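Side-chain contacts in uronate isomerase (Caulobacter crescentus, PDB 2Q01), which catalyses the isomerisation of D-glucuronate to D-fructuronate and of D-galacturonate to D-tagaturonate in pentose and glucuronate interconversion: residues R157-R162 / A421-P426; I203-E208 / A269-L274. All coordinates share one frame; numbering follows the deposited sequence. Where two conformers were deposited one is given.

Contact 1 (R157-R162 / A421-P426); sequences RALFDR and AFLSIP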
ATOM      1  N   ARG B 157     -11.125 -36.021  18.442  1.00 39.48           N
ATOM      2  CA  ARG B 157      -9.836 -36.510  18.945  1.00 40.31           C
ATOM      3  C   ARG B 157      -9.073 -37.327  17.901  1.00 43.59           C
ATOM      4  O   ARG B 157      -7.851 -37.211  17.787  1.00 44.05           O
ATOM      5  CB  ARG B 157     -10.031 -37.364  20.196  1.00 35.94           C
ATOM      6  CG  ARG B 157     -10.409 -36.595  21.445  1.00 47.32           C
ATOM      7  CD  ARG B 157     -10.500 -37.532  22.645  1.00 32.66           C
ATOM      8  NE  ARG B 157     -10.879 -36.815  23.856  1.00 50.42           N
ATOM      9  CZ  ARG B 157     -11.143 -37.390  25.023  1.00 52.36           C
ATOM     10  NH1 ARG B 157     -11.075 -38.707  25.156  1.00 52.82           N
ATOM     11  NH2 ARG B 157     -11.474 -36.641  26.065  1.00 65.21           N
ATOM     12  N   ALA B 158      -9.803 -38.148  17.149  1.00 43.92           N
ATOM     13  CA  ALA B 158      -9.220 -38.987  16.102  1.00 46.56           C
ATOM     14  C   ALA B 158      -8.676 -38.149  14.948  1.00 45.63           C
ATOM     15  O   ALA B 158      -7.642 -38.482  14.370  1.00 58.46           O
ATOM     16  CB  ALA B 158     -10.243 -39.986  15.597  1.00 50.21           C
ATOM     17  N   LEU B 159      -9.382 -37.067  14.631  1.00 44.09           N
ATOM     18  CA  LEU B 159      -8.969 -36.123  13.594  1.00 38.78           C
ATOM     19  C   LEU B 159      -7.764 -35.295  14.029  1.00 48.60           C
ATOM     20  O   LEU B 159      -6.884 -35.014  13.220  1.00 56.07           O
ATOM     21  CB  LEU B 159     -10.129 -35.197  13.233  1.00 32.50           C
ATOM     22  CG  LEU B 159     -11.204 -35.716  12.279  1.00 31.99           C
ATOM     23  CD1 LEU B 159     -12.444 -34.832  12.347  1.00 29.26           C
ATOM     24  CD2 LEU B 159     -10.685 -35.789  10.858  1.00 35.91           C
ATOM     25  N   PHE B 160      -7.740 -34.913  15.307  1.00 50.64           N
ATOM     26  CA  PHE B 160      -6.620 -34.197  15.923  1.00 50.06           C
ATOM     27  C   PHE B 160      -5.315 -34.975  15.763  1.00 49.89           C
ATOM     28  O   PHE B 160      -4.266 -34.390  15.497  1.00 57.96           O
ATOM     29  CB  PHE B 160      -6.925 -33.979  17.408  1.00 48.56           C
ATOM     30  CG  PHE B 160      -5.973 -33.044  18.124  1.00 51.47           C
ATOM     31  CD1 PHE B 160      -6.296 -31.703  18.286  1.00 48.21           C
ATOM     32  CD2 PHE B 160      -4.785 -33.515  18.685  1.00 46.40           C
ATOM     33  CE1 PHE B 160      -5.444 -30.842  18.966  1.00 45.31           C
ATOM     34  CE2 PHE B 160      -3.930 -32.661  19.370  1.00 36.61           C
ATOM     35  CZ  PHE B 160      -4.260 -31.322  19.511  1.00 41.94           C
ATOM     36  N   ASP B 161      -5.393 -36.293  15.928  1.00 47.39           N
ATOM     37  CA  ASP B 161      -4.225 -37.164  15.804  1.00 50.78           C
ATOM     38  C   ASP B 161      -3.814 -37.396  14.350  1.00 49.95           C
ATOM     39  O   ASP B 161      -2.624 -37.391  14.031  1.00 58.19           O
ATOM     40  CB  ASP B 161      -4.478 -38.490  16.517  1.00 53.90           C
ATOM     41  CG  ASP B 161      -4.838 -38.303  17.978  1.00 63.06           C
ATOM     42  OD1 ASP B 161      -5.523 -39.185  18.544  1.00 71.08           O
ATOM     43  OD2 ASP B 161      -4.443 -37.269  18.560  1.00 60.94           O
ATOM     44  N   ARG B 162      -4.803 -37.583  13.479  1.00 46.18           N
ATOM     45  CA  ARG B 162      -4.569 -37.760  12.050  1.00 46.24           C
ATOM     46  C   ARG B 162      -3.962 -36.517  11.405  1.00 51.00           C
ATOM     47  O   ARG B 162      -3.152 -36.628  10.480  1.00 57.30           O
ATOM     48  CB  ARG B 162      -5.869 -38.119  11.328  1.00 50.18           C
ATOM     49  CG  ARG B 162      -5.643 -38.784   9.976  1.00 63.16           C
ATOM     50  CD  ARG B 162      -6.511 -38.177   8.893  1.00 66.55           C
ATOM     51  NE  ARG B 162      -7.911 -38.572   9.018  1.00 70.36           N
ATOM     52  CZ  ARG B 162      -8.796 -38.525   8.028  1.00 68.73           C
ATOM     53  NH1 ARG B 162      -8.436 -38.105   6.818  1.00 64.98           N
ATOM     54  NH2 ARG B 162     -10.044 -38.906   8.251  1.00 65.55           N
ATOM     55  N   ALA B 421     -13.160 -23.267  11.993  1.00 58.84           N
ATOM     56  CA  ALA B 421     -13.249 -24.444  11.126  1.00 59.12           C
ATOM     57  C   ALA B 421     -12.060 -25.376  11.354  1.00 59.76           C
ATOM     58  O   ALA B 421     -10.943 -25.107  10.912  1.00 69.30           O
ATOM     59  CB  ALA B 421     -13.352 -24.028   9.659  1.00 55.82           C
ATOM     60  N   PHE B 422     -12.319 -26.468  12.064  1.00 54.30           N
ATOM     61  CA  PHE B 422     -11.280 -27.384  12.504  1.00 51.49           C
ATOM     62  C   PHE B 422     -10.673 -28.180  11.353  1.00 56.12           C
ATOM     63  O   PHE B 422      -9.463 -28.401  11.320  1.00 56.55           O
ATOM     64  CB  PHE B 422     -11.838 -28.324  13.573  1.00 50.57           C
ATOM     65  CG  PHE B 422     -10.855 -29.347  14.059  1.00 50.19           C
ATOM     66  CD1 PHE B 422      -9.722 -28.962  14.771  1.00 47.28           C
ATOM     67  CD2 PHE B 422     -11.070 -30.697  13.817  1.00 51.31           C
ATOM     68  CE1 PHE B 422      -8.809 -29.909  15.225  1.00 44.85           C
ATOM     69  CE2 PHE B 422     -10.166 -31.651  14.267  1.00 49.84           C
ATOM     70  CZ  PHE B 422      -9.032 -31.256  14.974  1.00 57.51           C
ATOM     71  N   LEU B 423     -11.517 -28.587  10.405  1.00 53.39           N
ATOM     72  CA  LEU B 423     -11.091 -29.382   9.252  1.00 50.79           C
ATOM     73  C   LEU B 423     -10.208 -28.629   8.260  1.00 52.58           C
ATOM     74  O   LEU B 423      -9.506 -29.250   7.452  1.00 66.43           O
ATOM     75  CB  LEU B 423     -12.306 -29.950   8.525  1.00 51.26           C
ATOM     76  CG  LEU B 423     -12.665 -31.399   8.843  1.00 54.15           C
ATOM     77  CD1 LEU B 423     -13.284 -31.550  10.226  1.00 56.54           C
ATOM     78  CD2 LEU B 423     -13.613 -31.896   7.786  1.00 47.13           C
ATOM     79  N   SER B 424     -10.251 -27.301   8.329  1.00 51.95           N
ATOM     80  CA  SER B 424      -9.444 -26.445   7.468  0.50 49.50           C
ATOM     81  C   SER B 424      -8.056 -26.184   8.056  1.00 49.16           C
ATOM     82  O   SER B 424      -7.212 -25.580   7.402  1.00 57.36           O
ATOM     83  CB  SER B 424     -10.162 -25.117   7.209  0.50 52.63           C
ATOM     84  OG  SER B 424     -11.348 -25.307   6.454  0.50 60.04           O
ATOM     85  N   ILE B 425      -7.823 -26.634   9.291  1.00 48.20           N
ATOM     86  CA  ILE B 425      -6.529 -26.409   9.969  1.00 42.07           C
ATOM     87  C   ILE B 425      -5.312 -26.950   9.196  1.00 42.63           C
ATOM     88  O   ILE B 425      -4.395 -26.168   8.915  1.00 45.90           O
ATOM     89  CB  ILE B 425      -6.543 -26.815  11.484  1.00 38.08           C
ATOM     90  CG1 ILE B 425      -7.377 -25.821  12.296  1.00 37.81           C
ATOM     91  CG2 ILE B 425      -5.130 -26.912  12.056  1.00 41.82           C
ATOM     92  CD1 ILE B 425      -7.456 -26.153  13.779  1.00 28.50           C
ATOM     93  N   PRO B 426      -5.298 -28.262   8.833  1.00 44.40           N
ATOM     94  CA  PRO B 426      -4.208 -28.725   7.963  1.00 40.60           C
ATOM     95  C   PRO B 426      -4.148 -28.048   6.585  1.00 35.98           C
ATOM     96  O   PRO B 426      -3.054 -27.832   6.071  1.00 39.89           O
ATOM     97  CB  PRO B 426      -4.479 -30.225   7.821  1.00 44.85           C
ATOM     98  CG  PRO B 426      -5.912 -30.386   8.129  1.00 50.44           C
ATOM     99  CD  PRO B 426      -6.191 -29.383   9.190  1.00 49.04           C
TER

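Contact 2 (I203-E208 / A269-L274); sequences IDFEDE and ALFNSL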
ATOM      1  N   ILE B 203     -13.002  -5.347  29.653  1.00 42.19           N
ATOM      2  CA  ILE B 203     -12.122  -4.195  29.449  1.00 38.85           C
ATOM      3  C   ILE B 203     -12.821  -3.125  28.605  1.00 39.97           C
ATOM      4  O   ILE B 203     -12.711  -1.933  28.895  1.00 37.30           O
ATOM      5  CB  ILE B 203     -10.754  -4.615  28.836  1.00 34.25           C
ATOM      6  CG1 ILE B 203      -9.980  -5.479  29.845  1.00 31.93           C
ATOM      7  CG2 ILE B 203      -9.943  -3.385  28.388  1.00 26.50           C
ATOM      8  CD1 ILE B 203      -8.520  -5.729  29.516  1.00 35.63           C
ATOM      9  N   ASP B 204     -13.555  -3.557  27.579  1.00 42.03           N
ATOM     10  CA  ASP B 204     -14.319  -2.633  26.746  1.00 45.01           C
ATOM     11  C   ASP B 204     -15.669  -2.342  27.383  1.00 49.27           C
ATOM     12  O   ASP B 204     -16.541  -3.211  27.425  1.00 51.97           O
ATOM     13  CB  ASP B 204     -14.503  -3.194  25.333  1.00 48.89           C
ATOM     14  CG  ASP B 204     -14.929  -2.133  24.321  1.00 54.24           C
ATOM     15  OD1 ASP B 204     -15.060  -2.473  23.124  1.00 61.00           O
ATOM     16  OD2 ASP B 204     -15.134  -0.962  24.708  1.00 54.05           O
ATOM     17  N   PHE B 205     -15.831  -1.115  27.880  1.00 46.91           N
ATOM     18  CA  PHE B 205     -17.107  -0.656  28.437  1.00 44.39           C
ATOM     19  C   PHE B 205     -18.148  -0.315  27.351  1.00 50.64           C
ATOM     20  O   PHE B 205     -19.341  -0.205  27.644  1.00 51.60           O
ATOM     21  CB  PHE B 205     -16.893   0.540  29.372  1.00 46.58           C
ATOM     22  CG  PHE B 205     -16.458   0.163  30.767  1.00 37.71           C
ATOM     23  CD1 PHE B 205     -15.112   0.127  31.104  1.00 39.42           C
ATOM     24  CD2 PHE B 205     -17.398  -0.132  31.747  1.00 38.54           C
ATOM     25  CE1 PHE B 205     -14.701  -0.208  32.397  1.00 36.17           C
ATOM     26  CE2 PHE B 205     -16.997  -0.474  33.041  1.00 40.13           C
ATOM     27  CZ  PHE B 205     -15.641  -0.503  33.367  1.00 26.65           C
ATOM     28  N   GLU B 206     -17.696  -0.153  26.108  1.00 49.90           N
ATOM     29  CA  GLU B 206     -18.594   0.066  24.969  1.00 48.79           C
ATOM     30  C   GLU B 206     -19.130  -1.244  24.384  1.00 53.63           C
ATOM     31  O   GLU B 206     -19.976  -1.226  23.486  1.00 54.20           O
ATOM     32  CB  GLU B 206     -17.904   0.886  23.874  1.00 46.51           C
ATOM     33  CG  GLU B 206     -17.809   2.378  24.171  1.00 46.64           C
ATOM     34  CD  GLU B 206     -17.010   3.132  23.124  1.00 67.35           C
ATOM     35  OE1 GLU B 206     -15.798   2.846  22.968  1.00 55.38           O
ATOM     36  OE2 GLU B 206     -17.596   4.018  22.462  1.00 74.83           O
ATOM     37  N   ASP B 207     -18.620  -2.370  24.881  1.00 53.99           N
ATOM     38  CA  ASP B 207     -19.117  -3.691  24.512  1.00 55.61           C
ATOM     39  C   ASP B 207     -20.479  -3.855  25.171  1.00 57.90           C
ATOM     40  O   ASP B 207     -20.628  -3.567  26.358  1.00 60.05           O
ATOM     41  CB  ASP B 207     -18.149  -4.770  25.005  1.00 64.22           C
ATOM     42  CG  ASP B 207     -18.188  -6.036  24.163  1.00 66.40           C
ATOM     43  OD1 ASP B 207     -19.290  -6.486  23.788  1.00 71.32           O
ATOM     44  OD2 ASP B 207     -17.100  -6.592  23.892  1.00 65.81           O
ATOM     45  N   GLU B 208     -21.470  -4.299  24.402  1.00 61.00           N
ATOM     46  CA  GLU B 208     -22.844  -4.400  24.907  1.00 67.23           C
ATOM     47  C   GLU B 208     -23.032  -5.521  25.928  1.00 66.13           C
ATOM     48  O   GLU B 208     -23.893  -5.433  26.803  1.00 77.38           O
ATOM     49  CB  GLU B 208     -23.869  -4.506  23.760  1.00 72.69           C
ATOM     50  CG  GLU B 208     -23.943  -5.856  23.028  1.00 77.18           C
ATOM     51  CD  GLU B 208     -22.840  -6.058  21.993  1.00 90.63           C
ATOM     52  OE1 GLU B 208     -22.173  -5.075  21.604  1.00 85.62           O
ATOM     53  OE2 GLU B 208     -22.640  -7.216  21.561  1.00 92.92           O
ATOM     54  N   ALA B 269      -9.346   6.532  39.062  1.00 30.50           N
ATOM     55  CA  ALA B 269     -10.288   7.601  38.733  1.00 26.12           C
ATOM     56  C   ALA B 269     -11.087   7.291  37.482  1.00 34.56           C
ATOM     57  O   ALA B 269     -12.312   7.391  37.491  1.00 39.11           O
ATOM     58  CB  ALA B 269      -9.553   8.927  38.563  1.00 27.67           C
ATOM     59  N   LEU B 270     -10.379   6.911  36.418  1.00 32.09           N
ATOM     60  CA  LEU B 270     -10.985   6.582  35.128  1.00 41.28           C
ATOM     61  C   LEU B 270     -11.868   5.341  35.217  1.00 40.36           C
ATOM     62  O   LEU B 270     -12.959   5.309  34.644  1.00 48.67           O
ATOM     63  CB  LEU B 270      -9.891   6.383  34.075  1.00 35.98           C
ATOM     64  CG  LEU B 270     -10.246   5.874  32.680  1.00 31.66           C
ATOM     65  CD1 LEU B 270     -11.081   6.888  31.943  1.00 33.44           C
ATOM     66  CD2 LEU B 270      -8.966   5.589  31.934  1.00 38.41           C
ATOM     67  N   PHE B 271     -11.383   4.338  35.945  1.00 38.90           N
ATOM     68  CA  PHE B 271     -12.121   3.104  36.202  1.00 38.07           C
ATOM     69  C   PHE B 271     -13.450   3.390  36.904  1.00 44.27           C
ATOM     70  O   PHE B 271     -14.497   2.893  36.480  1.00 49.92           O
ATOM     71  CB  PHE B 271     -11.257   2.143  37.030  1.00 38.68           C
ATOM     72  CG  PHE B 271     -11.938   0.852  37.386  1.00 36.30           C
ATOM     73  CD1 PHE B 271     -12.320   0.591  38.696  1.00 33.82           C
ATOM     74  CD2 PHE B 271     -12.186  -0.109  36.415  1.00 35.15           C
ATOM     75  CE1 PHE B 271     -12.960  -0.603  39.027  1.00 29.65           C
ATOM     76  CE2 PHE B 271     -12.819  -1.300  36.737  1.00 20.41           C
ATOM     77  CZ  PHE B 271     -13.198  -1.553  38.046  1.00 36.59           C
ATOM     78  N   ASN B 272     -13.396   4.206  37.958  1.00 40.59           N
ATOM     79  CA  ASN B 272     -14.583   4.580  38.733  1.00 38.62           C
ATOM     80  C   ASN B 272     -15.662   5.304  37.929  1.00 40.74           C
ATOM     81  O   ASN B 272     -16.846   5.035  38.115  1.00 43.10           O
ATOM     82  CB  ASN B 272     -14.195   5.417  39.951  1.00 43.17           C
ATOM     83  CG  ASN B 272     -13.467   4.610  41.014  1.00 47.41           C
ATOM     84  OD1 ASN B 272     -12.842   5.183  41.905  1.00 42.42           O
ATOM     85  ND2 ASN B 272     -13.539   3.280  40.925  1.00 37.84           N
ATOM     86  N   SER B 273     -15.247   6.197  37.029  1.00 38.59           N
ATOM     87  CA  SER B 273     -16.166   6.913  36.142  1.00 35.29           C
ATOM     88  C   SER B 273     -16.956   5.966  35.255  1.00 42.21           C
ATOM     89  O   SER B 273     -18.149   6.174  35.033  1.00 48.04           O
ATOM     90  CB  SER B 273     -15.409   7.890  35.247  1.00 40.21           C
ATOM     91  OG  SER B 273     -14.556   8.732  35.998  1.00 63.31           O
ATOM     92  N   LEU B 274     -16.285   4.932  34.751  1.00 38.19           N
ATOM     93  CA  LEU B 274     -16.901   4.009  33.802  1.00 38.04           C
ATOM     94  C   LEU B 274     -17.819   3.018  34.498  1.00 36.04           C
ATOM     95  O   LEU B 274     -18.904   2.717  33.994  1.00 49.59           O
ATOM     96  CB  LEU B 274     -15.833   3.289  32.974  1.00 38.60           C
ATOM     97  CG  LEU B 274     -14.980   4.187  32.071  1.00 27.71           C
ATOM     98  CD1 LEU B 274     -13.679   3.519  31.773  1.00 20.15           C
ATOM     99  CD2 LEU B 274     -15.693   4.517  30.779  1.00 25.02           C
TER

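Contact 1 (R157-R162 / A421-P426)
In the layer of helices around the barrel of uronate isomerase, Leu159 and Phe160 of helix 156-162 meet Phe422 and Leu423 of segment 421-426. Phe422 makes the reach: its CG stands anti to the backbone N (chi1 178°), which extends the ring toward helix 156-162 so that its outer edge leads. The edge atom CE2 lies 3.7 Å from Leu159 CB, close to the ring plane. The neighbouring CZ comes to 3.9 Å from the backbone N of Phe160, again at the ring's edge, and to 4.2 Å from Phe160 CB. A long, flat phenylalanine suits this place, since its rim can slip against the helix backbone where two CA atoms, those of Phe160 and Phe422, stay 8.9 Å apart. Beside it the two leucines touch by their branches, Leu159 CD1 lying 4.0 Å from Leu423 CD1 as the side chains cross obliquely. The first torsion of Leu423 (chi1 -99°) departs from the usual staggered values, and although its CB does not point at the helix, the methyl still reaches Leu159. All four residues are buried; the side-chain contacts are all apolar, which fits their hydrocarbon side chains, and the ring edge also lies against the backbone of Phe160. Around them, Phe49 meets the Phe422 ring edge-to-face, Trp189 does the same to Phe160, and Leu423 also packs on Val122 and Val126 of helix 114-126. Both phenylalanines touch Ile165 of strand 165-169, and this packing of outer helical elements against a parallel strand is characteristic of the TIM-barrel clan to which the enzyme belongs.

Contact 2 (I203-E208 / A269-L274)
Segment 203-208 is an irregular loop that approaches helix 264-276 most closely at Phe205 and Leu274, whose CA atoms are 7.1 Å apart. Leu274 lays its CB over one face of the Phe205 ring, 3.6 Å from the centroid and 6° off the ring normal, a nearly central CH-pi contact. Its CD1 lies over the same face, outward of the CD1-CE1 side, 3.7 Å from Phe205 CD1. Leucine suits this position because CB can rest on the aromatic surface while a branch methyl sits over its rim, and phenylalanine offers a broad apolar face to the helix. The Phe205 ring is held out toward the helix with CG anti to the carbonyl carbon (chi1 -82°). At its far end, CZ lies 4.5 Å from Phe271 CE2, a looser contact made at the edge of the Phe205 ring. The loop itself is shaped by an Asx turn: the backbone N of Glu206 donates to Asp204 OD2 at 3.0 Å, meeting the oxygen from above the carboxylate plane. Aspartate is short enough to close such a turn, and the bend spans the residue that carries the aromatic ring. On the helix, Ser273 OG returns a bond of 3.0 Å to Ala269 O, whose opposite face receives Ser273 N. Arg288 forms salt bridges with both Asp204 and Glu206. The loop follows strand 192-194 and precedes helix 210-221; Phe214 of that helix meets the Phe205 ring, and Phe287 of helix 281-302 packs on it edge-to-face and also touches Leu274, joining the loop to three helices.

Overall arrangement
The two contacts lie on opposite sides of the chain's centre, the centre of contact 1 about 15 Å and that of contact 2 about 26 Å from the chain's centre, so contact 2 is the more peripheral. Their own centres are about 39 Å apart and their nearest atoms about 21 Å, too far for direct touch. In sequence, contact 1 brings together segments whose closest ends are 259 positions apart, and both segments of contact 2, whose own closest ends are 61 apart, fall within that interval. Contact 1 thus joins distant parts of the chain beside strand 165-169, whereas contact 2 fastens a loop to nearby helices. Neither includes the potassium ligands Ala375, Tyr378, Leu381 and Asn411.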